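Local coordinates for protein polyketide biosynthesis 3-hydroxy-3-methylglutaryl-ACP synthase PksG (Bacillus subtilis, PDB 4YXT) that catalyses the aldol condensation of acetyl-AcpK with a beta-ketothioester polyketide intermediate carried on PksL during biosynthesis of the antibiotic bacillaene, at residues N10-T15 with G55-K60; I141-S146 with A170-V175; I6-V11 with R348-E353; Q292-I297 with K354-R359; P47-V52 with R403-E408. The protein carries 1 engineered substitution. All coordinates share one frame; numbering follows the deposited sequence.

Contact 1 of 5, residues N10-T15 with G55-K60; sequences NVFGGT and GVNAAK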
# COMPACT_ATOMS: atom_id res chain seq x y z
N ASN A 10 19.16 7.14 2.57
CA ASN A 10 20.15 6.26 3.13
C ASN A 10 19.85 4.80 2.89
O ASN A 10 18.72 4.38 2.88
CB ASN A 10 20.32 6.48 4.63
CG ASN A 10 21.51 5.69 5.18
OD1 ASN A 10 22.54 5.64 4.54
ND2 ASN A 10 21.34 5.03 6.26
N VAL A 11 20.91 4.01 2.76
CA VAL A 11 20.80 2.64 2.32
C VAL A 11 21.26 1.85 3.48
O VAL A 11 22.20 2.28 4.09
CB VAL A 11 21.81 2.36 1.15
CG1 VAL A 11 21.91 0.87 0.80
CG2 VAL A 11 21.41 3.14 -0.07
N PHE A 12 20.54 0.76 3.80
CA PHE A 12 21.03 -0.36 4.62
C PHE A 12 21.04 -1.64 3.77
O PHE A 12 19.97 -2.20 3.44
CB PHE A 12 20.14 -0.66 5.81
CG PHE A 12 20.75 -1.64 6.78
CD1 PHE A 12 21.79 -1.24 7.61
CD2 PHE A 12 20.31 -2.95 6.87
CE1 PHE A 12 22.39 -2.12 8.51
CE2 PHE A 12 20.89 -3.83 7.78
CZ PHE A 12 21.94 -3.41 8.59
N GLY A 13 22.25 -2.08 3.43
CA GLY A 13 22.48 -3.31 2.66
C GLY A 13 23.00 -4.48 3.47
O GLY A 13 23.84 -5.23 3.01
N GLY A 14 22.48 -4.64 4.68
CA GLY A 14 22.66 -5.86 5.44
C GLY A 14 23.82 -5.70 6.40
O GLY A 14 24.63 -4.78 6.29
N THR A 15 23.89 -6.62 7.34
CA THR A 15 24.98 -6.70 8.28
C THR A 15 25.92 -7.84 7.82
O THR A 15 27.00 -8.02 8.36
CB THR A 15 24.43 -7.00 9.67
OG1 THR A 15 23.66 -8.18 9.60
CG2 THR A 15 23.50 -5.96 10.14
N GLY A 55 14.53 -1.60 7.64
CA GLY A 55 14.01 -0.24 7.44
C GLY A 55 14.48 0.78 8.51
O GLY A 55 14.83 1.94 8.18
N VAL A 56 14.44 0.39 9.77
CA VAL A 56 14.92 1.26 10.89
C VAL A 56 16.36 1.57 10.72
O VAL A 56 16.76 2.74 10.71
CB VAL A 56 14.63 0.65 12.24
CG1 VAL A 56 15.31 1.36 13.41
CG2 VAL A 56 13.10 0.65 12.44
N ASN A 57 17.14 0.55 10.42
CA ASN A 57 18.58 0.78 10.17
C ASN A 57 18.86 1.68 8.98
O ASN A 57 19.80 2.46 9.03
CB ASN A 57 19.31 -0.55 10.06
CG ASN A 57 19.20 -1.33 11.34
OD1 ASN A 57 19.15 -0.75 12.41
ND2 ASN A 57 19.15 -2.62 11.24
N ALA A 58 18.06 1.64 7.92
CA ALA A 58 18.24 2.62 6.85
C ALA A 58 17.85 4.02 7.27
O ALA A 58 18.50 4.98 6.89
CB ALA A 58 17.52 2.19 5.57
N ALA A 59 16.77 4.19 8.03
CA ALA A 59 16.25 5.55 8.28
C ALA A 59 16.91 6.26 9.46
O ALA A 59 16.96 7.51 9.54
CB ALA A 59 14.76 5.50 8.49
N LYS A 60 17.37 5.46 10.38
CA LYS A 60 17.94 5.96 11.64
C LYS A 60 18.97 7.07 11.40
O LYS A 60 18.87 8.18 12.01
CB LYS A 60 18.44 4.75 12.46
CG LYS A 60 19.28 5.04 13.72
CD LYS A 60 18.43 5.16 14.97
CE LYS A 60 19.22 4.82 16.22
NZ LYS A 60 20.61 5.38 16.20

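Contact 2 of 5, residues I141-S146 with A170-V175; sequences IASDIS and AGAVAV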
# COMPACT_ATOMS: atom_id res chain seq x y z
N ILE A 141 10.15 4.39 3.05
CA ILE A 141 11.13 3.40 3.30
C ILE A 141 10.76 2.16 2.45
O ILE A 141 9.72 1.58 2.64
CB ILE A 141 11.09 3.00 4.78
CG1 ILE A 141 11.44 4.19 5.66
CG2 ILE A 141 12.05 1.83 5.02
CD1 ILE A 141 11.62 3.82 7.13
N ALA A 142 11.61 1.80 1.50
CA ALA A 142 11.47 0.57 0.80
C ALA A 142 12.39 -0.50 1.45
O ALA A 142 13.58 -0.30 1.52
CB ALA A 142 11.79 0.78 -0.66
N SER A 143 11.82 -1.62 1.93
CA SER A 143 12.50 -2.71 2.67
C SER A 143 12.04 -4.08 2.13
O SER A 143 10.86 -4.43 2.21
CB SER A 143 12.13 -2.58 4.17
OG SER A 143 13.01 -3.29 5.08
N ASP A 144 12.96 -4.85 1.57
CA ASP A 144 12.67 -6.19 1.05
C ASP A 144 13.83 -7.14 1.33
O ASP A 144 14.99 -6.73 1.34
CB ASP A 144 12.41 -6.20 -0.46
CG ASP A 144 10.94 -5.91 -0.83
OD1 ASP A 144 10.01 -6.53 -0.24
OD2 ASP A 144 10.73 -5.01 -1.71
N ILE A 145 13.44 -8.41 1.57
CA ILE A 145 14.31 -9.52 1.88
C ILE A 145 13.93 -10.66 0.93
O ILE A 145 12.78 -11.07 0.92
CB ILE A 145 14.07 -10.05 3.30
CG1 ILE A 145 14.67 -9.13 4.38
CG2 ILE A 145 14.76 -11.41 3.47
CD1 ILE A 145 14.17 -7.71 4.44
N SER A 146 14.88 -11.15 0.14
CA SER A 146 14.67 -12.40 -0.61
C SER A 146 14.50 -13.62 0.30
O SER A 146 14.99 -13.64 1.41
CB SER A 146 15.84 -12.66 -1.53
OG SER A 146 15.99 -11.55 -2.36
N ALA A 170 18.91 -8.57 -0.05
CA ALA A 170 18.19 -8.04 1.10
C ALA A 170 18.70 -6.61 1.33
O ALA A 170 19.89 -6.36 1.34
CB ALA A 170 18.45 -8.85 2.33
N GLY A 171 17.80 -5.68 1.58
CA GLY A 171 18.22 -4.30 1.64
C GLY A 171 17.05 -3.43 1.98
O GLY A 171 15.91 -3.92 1.97
N ALA A 172 17.34 -2.16 2.28
CA ALA A 172 16.32 -1.16 2.49
C ALA A 172 16.93 0.16 2.18
O ALA A 172 18.14 0.35 2.36
CB ALA A 172 15.74 -1.18 3.91
N VAL A 173 16.10 1.03 1.62
CA VAL A 173 16.47 2.41 1.38
C VAL A 173 15.38 3.33 1.97
O VAL A 173 14.17 3.13 1.72
CB VAL A 173 16.61 2.76 -0.12
CG1 VAL A 173 17.08 4.21 -0.32
CG2 VAL A 173 17.58 1.86 -0.85
N ALA A 174 15.79 4.34 2.73
CA ALA A 174 14.87 5.21 3.39
C ALA A 174 15.06 6.53 2.73
O ALA A 174 16.20 6.95 2.51
CB ALA A 174 15.18 5.26 4.87
N VAL A 175 13.97 7.19 2.40
CA VAL A 175 13.99 8.42 1.66
C VAL A 175 13.09 9.43 2.42
O VAL A 175 11.90 9.18 2.58
CB VAL A 175 13.39 8.21 0.25
CG1 VAL A 175 13.26 9.53 -0.51
CG2 VAL A 175 14.17 7.23 -0.63

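Contact 3 of 5, residues I6-V11 with R348-E353; sequences IEAMNV and RTFGIE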
# COMPACT_ATOMS: atom_id res chain seq x y z
N ILE A 6 13.55 14.73 -2.68
CA ILE A 6 14.38 14.08 -1.67
C ILE A 6 15.28 15.11 -0.94
O ILE A 6 16.10 15.76 -1.56
CB ILE A 6 15.22 12.92 -2.29
CG1 ILE A 6 14.33 11.92 -3.02
CG2 ILE A 6 16.10 12.27 -1.26
CD1 ILE A 6 15.07 10.76 -3.70
N GLU A 7 15.15 15.19 0.38
CA GLU A 7 16.06 15.95 1.24
C GLU A 7 17.20 15.06 1.71
O GLU A 7 18.32 15.51 1.89
CB GLU A 7 15.29 16.53 2.45
CG GLU A 7 14.17 17.44 1.98
CD GLU A 7 13.49 18.18 3.11
OE1 GLU A 7 13.57 17.73 4.26
OE2 GLU A 7 12.86 19.21 2.84
N ALA A 8 16.95 13.78 1.88
CA ALA A 8 18.00 12.95 2.38
C ALA A 8 17.60 11.50 2.06
O ALA A 8 16.43 11.22 1.99
CB ALA A 8 18.16 13.18 3.87
N MET A 9 18.58 10.63 1.83
CA MET A 9 18.28 9.19 1.63
C MET A 9 19.46 8.32 2.03
O MET A 9 20.59 8.72 1.88
CB MET A 9 17.82 8.88 0.18
CG MET A 9 18.92 8.74 -0.85
SD MET A 9 18.26 8.61 -2.55
CE MET A 9 17.47 7.02 -2.50
N ASN A 10 19.16 7.14 2.57
CA ASN A 10 20.15 6.26 3.13
C ASN A 10 19.85 4.80 2.89
O ASN A 10 18.72 4.38 2.88
CB ASN A 10 20.32 6.48 4.63
CG ASN A 10 21.51 5.69 5.18
OD1 ASN A 10 22.54 5.64 4.54
ND2 ASN A 10 21.34 5.03 6.26
N VAL A 11 20.91 4.01 2.76
CA VAL A 11 20.80 2.64 2.32
C VAL A 11 21.26 1.85 3.48
O VAL A 11 22.20 2.28 4.09
CB VAL A 11 21.81 2.36 1.15
CG1 VAL A 11 21.91 0.87 0.80
CG2 VAL A 11 21.41 3.14 -0.07
N ARG A 348 27.02 12.37 1.02
CA ARG A 348 28.37 11.90 1.46
C ARG A 348 28.43 11.66 2.95
O ARG A 348 29.04 10.73 3.39
CB ARG A 348 29.52 12.84 1.04
CG ARG A 348 30.89 12.15 1.16
CD ARG A 348 32.05 13.05 1.59
NE ARG A 348 31.68 13.93 2.71
CZ ARG A 348 31.70 13.60 4.00
NH1 ARG A 348 32.07 12.39 4.42
NH2 ARG A 348 31.33 14.50 4.89
N THR A 349 27.70 12.46 3.72
CA THR A 349 27.69 12.34 5.19
C THR A 349 27.23 10.97 5.70
O THR A 349 27.71 10.48 6.73
CB THR A 349 26.75 13.40 5.79
OG1 THR A 349 27.01 14.66 5.16
CG2 THR A 349 27.04 13.57 7.25
N PHE A 350 26.30 10.34 4.99
CA PHE A 350 25.85 9.02 5.42
C PHE A 350 26.89 7.94 5.18
O PHE A 350 26.79 6.87 5.74
CB PHE A 350 24.52 8.65 4.71
CG PHE A 350 23.40 9.63 4.98
CD1 PHE A 350 22.94 9.83 6.27
CD2 PHE A 350 22.86 10.39 3.95
CE1 PHE A 350 21.93 10.75 6.54
CE2 PHE A 350 21.85 11.31 4.21
CZ PHE A 350 21.39 11.49 5.51
N GLY A 351 27.88 8.17 4.31
CA GLY A 351 28.91 7.13 4.20
C GLY A 351 28.36 5.79 3.77
O GLY A 351 28.77 4.73 4.26
N ILE A 352 27.49 5.80 2.77
CA ILE A 352 26.91 4.50 2.31
C ILE A 352 27.97 3.47 1.95
O ILE A 352 27.91 2.32 2.41
CB ILE A 352 25.88 4.69 1.15
CG1 ILE A 352 24.59 5.31 1.69
CG2 ILE A 352 25.56 3.38 0.50
CD1 ILE A 352 23.88 6.17 0.65
N GLU A 353 28.94 3.86 1.12
CA GLU A 353 30.05 2.97 0.71
C GLU A 353 30.75 2.39 1.91
O GLU A 353 30.95 1.16 2.05
CB GLU A 353 31.08 3.74 -0.14
CG GLU A 353 31.02 3.40 -1.61
CD GLU A 353 32.33 3.53 -2.34
OE1 GLU A 353 32.90 4.62 -2.33
OE2 GLU A 353 32.78 2.55 -2.96

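Contact 4 of 5, residues Q292-I297 with K354-R359; sequences QRVGNI and KHLDRR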
# COMPACT_ATOMS: atom_id res chain seq x y z
N GLN A 292 25.51 -3.76 -7.38
CA GLN A 292 26.38 -4.91 -7.49
C GLN A 292 26.86 -5.46 -6.16
O GLN A 292 27.43 -6.54 -6.16
CB GLN A 292 27.66 -4.53 -8.21
CG GLN A 292 27.48 -4.15 -9.66
CD GLN A 292 28.83 -4.04 -10.32
OE1 GLN A 292 29.43 -5.06 -10.65
NE2 GLN A 292 29.33 -2.82 -10.45
N ARG A 293 26.70 -4.73 -5.07
CA ARG A 293 27.21 -5.17 -3.79
C ARG A 293 26.13 -5.62 -2.84
O ARG A 293 26.40 -6.33 -1.85
CB ARG A 293 28.08 -4.07 -3.18
CG ARG A 293 29.24 -3.63 -4.05
CD ARG A 293 30.10 -2.53 -3.39
NE ARG A 293 30.65 -3.07 -2.16
CZ ARG A 293 31.30 -2.40 -1.24
NH1 ARG A 293 31.48 -1.10 -1.34
NH2 ARG A 293 31.71 -3.07 -0.18
N VAL A 294 24.89 -5.28 -3.18
CA VAL A 294 23.73 -5.71 -2.37
C VAL A 294 22.82 -6.79 -2.98
O VAL A 294 22.26 -7.66 -2.29
CB VAL A 294 22.91 -4.44 -2.01
CG1 VAL A 294 21.94 -4.74 -0.90
CG2 VAL A 294 23.86 -3.37 -1.51
N GLY A 295 22.70 -6.77 -4.29
CA GLY A 295 21.78 -7.68 -4.96
C GLY A 295 20.51 -6.97 -5.38
O GLY A 295 20.43 -5.77 -5.33
N ASN A 296 19.56 -7.73 -5.90
CA ASN A 296 18.24 -7.26 -6.20
C ASN A 296 17.50 -7.07 -4.88
O ASN A 296 17.20 -8.04 -4.16
CB ASN A 296 17.47 -8.27 -7.08
CG ASN A 296 16.02 -7.87 -7.29
OD1 ASN A 296 15.64 -6.68 -7.24
ND2 ASN A 296 15.18 -8.86 -7.52
N ILE A 297 17.17 -5.83 -4.61
CA ILE A 297 16.51 -5.45 -3.36
C ILE A 297 15.05 -5.12 -3.63
O ILE A 297 14.39 -4.49 -2.82
CB ILE A 297 17.28 -4.24 -2.76
CG1 ILE A 297 18.63 -4.72 -2.30
CG2 ILE A 297 16.62 -3.64 -1.56
CD1 ILE A 297 18.56 -6.03 -1.61
N LYS A 354 31.11 3.29 2.82
CA LYS A 354 31.79 2.88 4.07
C LYS A 354 30.93 1.84 4.81
O LYS A 354 31.38 0.77 5.26
CB LYS A 354 32.04 4.14 4.88
CG LYS A 354 32.98 4.09 6.06
CD LYS A 354 33.01 5.47 6.74
CE LYS A 354 33.01 5.36 8.26
NZ LYS A 354 31.83 4.67 8.85
N HIS A 355 29.64 2.09 4.91
CA HIS A 355 28.83 1.07 5.53
C HIS A 355 28.89 -0.30 4.82
O HIS A 355 28.99 -1.36 5.45
CB HIS A 355 27.38 1.55 5.66
CG HIS A 355 26.41 0.43 5.69
ND1 HIS A 355 25.44 0.25 4.72
CD2 HIS A 355 26.29 -0.62 6.53
CE1 HIS A 355 24.77 -0.85 4.97
NE2 HIS A 355 25.27 -1.41 6.06
N LEU A 356 28.80 -0.29 3.49
CA LEU A 356 28.85 -1.54 2.75
C LEU A 356 30.21 -2.26 2.94
O LEU A 356 30.28 -3.51 3.07
CB LEU A 356 28.62 -1.28 1.26
CG LEU A 356 27.23 -0.73 0.86
CD1 LEU A 356 27.20 -0.36 -0.60
CD2 LEU A 356 26.16 -1.73 1.16
N ASP A 357 31.29 -1.47 2.97
CA ASP A 357 32.60 -2.07 3.32
C ASP A 357 32.65 -2.79 4.69
O ASP A 357 33.50 -3.64 4.87
CB ASP A 357 33.73 -1.04 3.30
CG ASP A 357 33.86 -0.32 1.98
OD1 ASP A 357 33.50 -0.89 0.92
OD2 ASP A 357 34.32 0.84 2.02
N ARG A 358 31.76 -2.47 5.66
CA ARG A 358 31.90 -3.06 7.02
C ARG A 358 31.04 -4.24 7.29
O ARG A 358 30.95 -4.67 8.44
CB ARG A 358 31.66 -2.04 8.14
CG ARG A 358 31.93 -0.60 7.74
CD ARG A 358 32.76 0.18 8.74
NE ARG A 358 33.68 1.10 8.05
CZ ARG A 358 34.39 2.05 8.65
NH1 ARG A 358 34.31 2.26 9.96
NH2 ARG A 358 35.20 2.82 7.93
N ARG A 359 30.39 -4.81 6.28
CA ARG A 359 29.54 -5.96 6.54
C ARG A 359 30.38 -7.19 6.70
O ARG A 359 31.50 -7.27 6.17
CB ARG A 359 28.52 -6.18 5.40
CG ARG A 359 27.61 -5.01 5.14
CD ARG A 359 26.83 -5.19 3.84
NE ARG A 359 27.74 -5.13 2.68
CZ ARG A 359 27.40 -5.41 1.42
NH1 ARG A 359 26.12 -5.73 1.13
NH2 ARG A 359 28.33 -5.34 0.44
O HOH W 1 31.07 -5.28 0.80

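Contact 5 of 5, residues P47-V52 with R403-E408; sequences PYEDPV and RLFLEE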
# COMPACT_ATOMS: atom_id res chain seq x y z
N PRO A 47 18.60 -14.41 10.64
CA PRO A 47 17.40 -14.76 11.38
C PRO A 47 16.88 -13.67 12.31
O PRO A 47 15.67 -13.61 12.58
CB PRO A 47 17.86 -15.98 12.19
CG PRO A 47 18.80 -16.65 11.27
CD PRO A 47 19.57 -15.52 10.65
N TYR A 48 17.76 -12.82 12.82
CA TYR A 48 17.34 -11.76 13.72
C TYR A 48 17.24 -10.41 13.00
O TYR A 48 17.35 -9.35 13.60
CB TYR A 48 18.24 -11.70 14.96
CG TYR A 48 19.69 -11.87 14.68
CD1 TYR A 48 20.34 -13.10 14.89
CD2 TYR A 48 20.43 -10.82 14.16
CE1 TYR A 48 21.70 -13.23 14.62
CE2 TYR A 48 21.77 -10.94 13.89
CZ TYR A 48 22.40 -12.13 14.12
OH TYR A 48 23.74 -12.18 13.83
N GLU A 49 17.10 -10.45 11.69
CA GLU A 49 16.78 -9.25 10.95
C GLU A 49 15.46 -9.56 10.30
O GLU A 49 15.10 -10.72 10.12
CB GLU A 49 17.82 -8.95 9.94
CG GLU A 49 19.17 -8.65 10.55
CD GLU A 49 20.20 -8.48 9.48
OE1 GLU A 49 20.54 -9.49 8.80
OE2 GLU A 49 20.61 -7.33 9.29
N ASP A 50 14.73 -8.49 10.03
CA ASP A 50 13.49 -8.57 9.30
C ASP A 50 13.32 -7.25 8.55
O ASP A 50 14.21 -6.43 8.56
CB ASP A 50 12.35 -8.92 10.25
CG ASP A 50 11.91 -7.77 11.10
OD1 ASP A 50 12.44 -6.65 10.97
OD2 ASP A 50 10.94 -8.01 11.84
N PRO A 51 12.22 -7.08 7.83
CA PRO A 51 12.08 -5.75 7.17
C PRO A 51 11.97 -4.52 8.05
O PRO A 51 12.21 -3.40 7.56
CB PRO A 51 10.80 -5.91 6.36
CG PRO A 51 10.75 -7.39 6.10
CD PRO A 51 11.26 -8.07 7.31
N VAL A 52 11.50 -4.68 9.27
CA VAL A 52 11.53 -3.57 10.25
C VAL A 52 12.98 -3.19 10.61
O VAL A 52 13.39 -2.04 10.51
CB VAL A 52 10.79 -3.96 11.54
CG1 VAL A 52 10.86 -2.80 12.52
CG2 VAL A 52 9.34 -4.35 11.19
N ARG A 403 22.26 -0.52 16.05
CA ARG A 403 21.38 -1.12 15.05
C ARG A 403 20.27 -1.93 15.77
O ARG A 403 20.43 -2.35 16.94
CB ARG A 403 22.16 -2.01 14.09
CG ARG A 403 23.34 -1.33 13.43
CD ARG A 403 24.48 -2.27 13.07
NE ARG A 403 24.79 -3.27 14.11
CZ ARG A 403 25.34 -3.02 15.30
NH1 ARG A 403 25.67 -1.78 15.69
NH2 ARG A 403 25.57 -4.03 16.13
N LEU A 404 19.15 -2.12 15.06
CA LEU A 404 18.00 -2.79 15.60
C LEU A 404 18.04 -4.22 15.22
O LEU A 404 18.41 -4.56 14.11
CB LEU A 404 16.71 -2.19 15.08
CG LEU A 404 15.49 -2.45 15.97
CD1 LEU A 404 15.62 -1.71 17.29
CD2 LEU A 404 14.17 -2.01 15.31
N PHE A 405 17.61 -5.07 16.12
CA PHE A 405 17.53 -6.49 15.81
C PHE A 405 16.28 -7.08 16.40
O PHE A 405 15.79 -6.56 17.38
CB PHE A 405 18.77 -7.24 16.31
CG PHE A 405 19.98 -6.93 15.51
CD1 PHE A 405 20.06 -7.38 14.19
CD2 PHE A 405 21.00 -6.17 16.03
CE1 PHE A 405 21.15 -7.06 13.41
CE2 PHE A 405 22.11 -5.86 15.25
CZ PHE A 405 22.18 -6.31 13.94
N LEU A 406 15.78 -8.13 15.77
CA LEU A 406 14.61 -8.83 16.25
C LEU A 406 15.08 -9.71 17.40
O LEU A 406 15.95 -10.56 17.21
CB LEU A 406 14.03 -9.72 15.15
CG LEU A 406 12.81 -10.59 15.42
CD1 LEU A 406 11.62 -9.85 16.02
CD2 LEU A 406 12.35 -11.31 14.16
N GLU A 407 14.50 -9.51 18.57
CA GLU A 407 14.89 -10.22 19.77
C GLU A 407 13.97 -11.42 19.98
O GLU A 407 14.41 -12.46 20.42
CB GLU A 407 14.79 -9.25 20.95
CG GLU A 407 15.44 -9.71 22.26
CD GLU A 407 14.76 -9.12 23.49
OE1 GLU A 407 13.51 -8.96 23.48
OE2 GLU A 407 15.48 -8.82 24.47
N GLU A 408 12.68 -11.26 19.69
CA GLU A 408 11.70 -12.27 20.04
C GLU A 408 10.33 -11.93 19.45
O GLU A 408 10.00 -10.77 19.27
CB GLU A 408 11.56 -12.28 21.57
CG GLU A 408 10.83 -13.48 22.15
CD GLU A 408 10.10 -13.15 23.44
OE1 GLU A 408 10.44 -12.14 24.10
OE2 GLU A 408 9.16 -13.92 23.79

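Contact 1 of 5, residues N10-T15 with G55-K60
F12 and N10 of strand 5-12 meet N57 and A58 of helix 51-64 in a buried strand-on-helix contact, within the N-terminal part of this thiolase-like protein. The axes of 10-12 and 55-60 come within 6.7 Å of each other, and their chain directions are 147° apart, closer to antiparallel than to perpendicular. The approach is tightest at F12 and A58, whose CA atoms are 4.7 Å apart. The small A58 suits so close a passage: its CB lies 3.9 Å from F12 CB and also touches the strand backbone at N10 O. With CG anti to its backbone N (chi1 -170°), F12 lies alongside N57, the two side chains pointing the same way. N57 CB sits over one ring face, 3.7 Å from the F12 ring centroid, as a CH-pi contact. The N57 amide plane is strongly tilted to the ring, so amide and ring are not stacked, and N57 OD1 instead accepts from L404 N. The opposite ring face is covered by G14 N, in the loop that follows the strand, and T15 CG2 lies in plane at the edge. One polar link joins the segments: N10 ND2 donates to A58 O at 2.9 Å with an N-H...O angle of 153°. A58 O lies in the plane of the N10 amide, which helps to fix the rotation of that amide. On its flanks, strand 5-12 is paired through its backbone with strand 170-178, while helix 51-64 turns V56 and A59 to helix 91-99.

Contact 2 of 5, residues I141-S146 with A170-V175
A142 and V173 exchange two backbone hydrogen bonds, A142 N to V173 O and V173 N to A142 O, each 2.9 Å long. D144 and G171 form the second hydrogen-bonded pair, D144 N reaching G171 O at 3.1 Å and G171 N reaching D144 O at 3.0 Å. All four donors lie nearly along the C=O axis of their acceptors, and the chain directions differ by 175°, so the strands run antiparallel. The pairs I141-A174, S143-A172 and I145-A170 are non-hydrogen-bonded. Their CA-H groups also approach carbonyl oxygens of the adjoining hydrogen-bonded pairs, as A172 CA does A142 O at 3.0 Å. The side chains of these pairs share one face of the sheet, where S143 OG lies 3.6 Å from A172 CB but spends its polarity on P51 O. On that face I141 CG1 rests 4.0 Å from A174 CB, and helix 51-64 covers the layer through F54 and A59. A142, V173 and D144 point to the other face, where F303 of helix 301-312 packs on V173. D144 OD1 accepts from A82 N, S81 OG and S83 OG, and OD2 from G299 N. A82 is an engineered residue at the position of the probable proton donor/acceptor. These are neighbouring inner strands of the large mixed sheet of a thiolase-type fold; the D144 side chain, about 4 Å from that of A82 and about 7 Å from that of C114, the probable acyl-thioester cysteine, places this strand end beside the probable active site.

Contact 3 of 5, residues I6-V11 with R348-E353
F350 CB begins its course 3.6 Å from N10 OD1, and the side chain then runs along strand 5-12. A chi1 of -58°, which sets CG opposite the carbonyl carbon, carries the ring toward the strand. CG still lies near N10 OD1, whereas CD2 is 3.5 Å from M9 O and CE2 remains close to the same carbonyl oxygen. M9 O also accepts from Q347 NE2. At the far end CZ touches A8 CB at 4.0 Å, the methyl standing near the ring plane, at its edge. N10 CB instead lies over a ring face, with the N10 amide plane 30° from the ring plane; A58 O holds the ND2 of that amide, while its OD1 meets carbons here. F350 leads straight into a short connection: G351 is the first residue to leave the helical conformation after helix 341-349 and also the N-cap of helix 352-357. Its positive phi, 60°, turns the chain between the two helices, and G351 N donates to R348 O at 3.0 Å. On the strand side E7 and A8 both face L176, a classic beta bulge, whose A8 is the residue F350 CZ touches. Beyond the turn, I352 and N10 run alongside one another, pointing opposite ways, with I352 CG1 3.5 Å from N10 OD1. V11 meets I352 at about a right angle. I352 CG2 packs 3.9 Å from V11 CB, and I352 CD1 reaches V11 CG2 at 4.0 Å. Helix 301-312 lines this end too, L304 touching V11 and D311 touching I352.

Contact 4 of 5, residues Q292-I297 with K354-R359
R293 grips D357 end-on, both terminal nitrogens converging on one carboxylate oxygen. In this salt bridge NH1 and NH2 of R293 each lie 3.0 Å from D357 OD1, which sits at the guanidinium edge close to its plane. NH2 uses the anti lone pair of OD1; NH1 comes from the syn side, 30° out of the carboxylate plane. In return R359 grips the backbone of R293: R359 NH1 is 3.1 Å and R359 NH2 3.2 Å from R293 O. Both donors reach R293 O from the same face of the carbonyl and lie well above its plane, although the oxygen is in the guanidinium plane of R359. The two guanidinium planes are 73° apart, and L356 packs against both. L356 CB lies over a face of the R293 group, 3.8 Å from R293 CZ, while L356 CD2 sits over the centre of the R359 group. V294 CG2 packs against L356 CD2 at 3.9 Å. The setting is a meeting of two helix C-termini: helix 291-294 ends at G295, which has positive phi, and helix 352-357 gives way at R358. A bend at chi3 (-68°) folds R359 back over its own helix end, where R359 NE donates to L356 O at 3.0 Å. That oxygen also accepts from a water, which in turn accepts from R359 NH2. From outside the two segments, E41 OE1 makes salt bridges to both R293 NE and R359 NH2, which probably offsets the closeness of the two like charges. R359 NH1 also donates to G13 O.

Contact 5 of 5, residues P47-V52 with R403-E408
Y48 holds its CG between its backbone N and carbonyl carbon (chi1 41°), and from there turns its ring edge to the face of F405. The geometry is offset edge-to-face: the ring centroids are 5.4 Å apart and the planes stand at 82°. Between the rings the nearest atoms are Y48 CD2 and F405 CD1, 3.5 Å apart. The two side chains lie side by side and point the same way. F405 is further confined at its own edge, where Y48 O lies 3.4 Å from F405 CD1 and E49 CG lies 3.8 Å from F405 CE1, both near the ring plane. The same Y48 O takes the backbone bond of the contact. L406 N donates to it at 2.9 Å, and the bond is straight at hydrogen (166°), although the donor stands above the carbonyl plane rather than on a lone pair. Y48 CB in turn rests 3.4 Å from L406 O. Farther along, V52 CG1 touches L404 CD2 loosely at 4.4 Å. D50, the N-cap of helix 51-64, directs OD1 to T53 N and OD2 to R414 and Y416, tying the helix start to the small antiparallel sheet that includes 403-410. F388 adds another edge-to-face ring to Y48. The backbone N of L406 and, two residues earlier, that of L404 thus find oxygens on 47-52 and on N57. With Y48, F405 and L406 all buried, the bond from L406 N to Y48 O, which joins the loop before helix 51-64 to strand 403-410, is probably shielded from water.

In the fold
Contacts 1, 2 and 3 gather round strands 5-12 and 170-178, neighbours in the large mixed sheet. Contacts 1 and 2 have centres about 7 Å apart, and contact 3 shares N10 and V11 with contact 1. Helix 51-64 links contact 1 to contact 5, and helix 352-357 links contact 3 to contact 4. Along the chain, contacts 1, 2 and 4 close in series, whereas contacts 3 and 5 bring N-terminal residues to segments more than 330 residues later. Contacts 3 and 5, about 22 Å apart centre to centre, join the N-terminal and C-terminal parts of the synthase, one at the large sheet, the other at the small antiparallel sheet. Strand 137-145 of the large sheet reaches the probable active site.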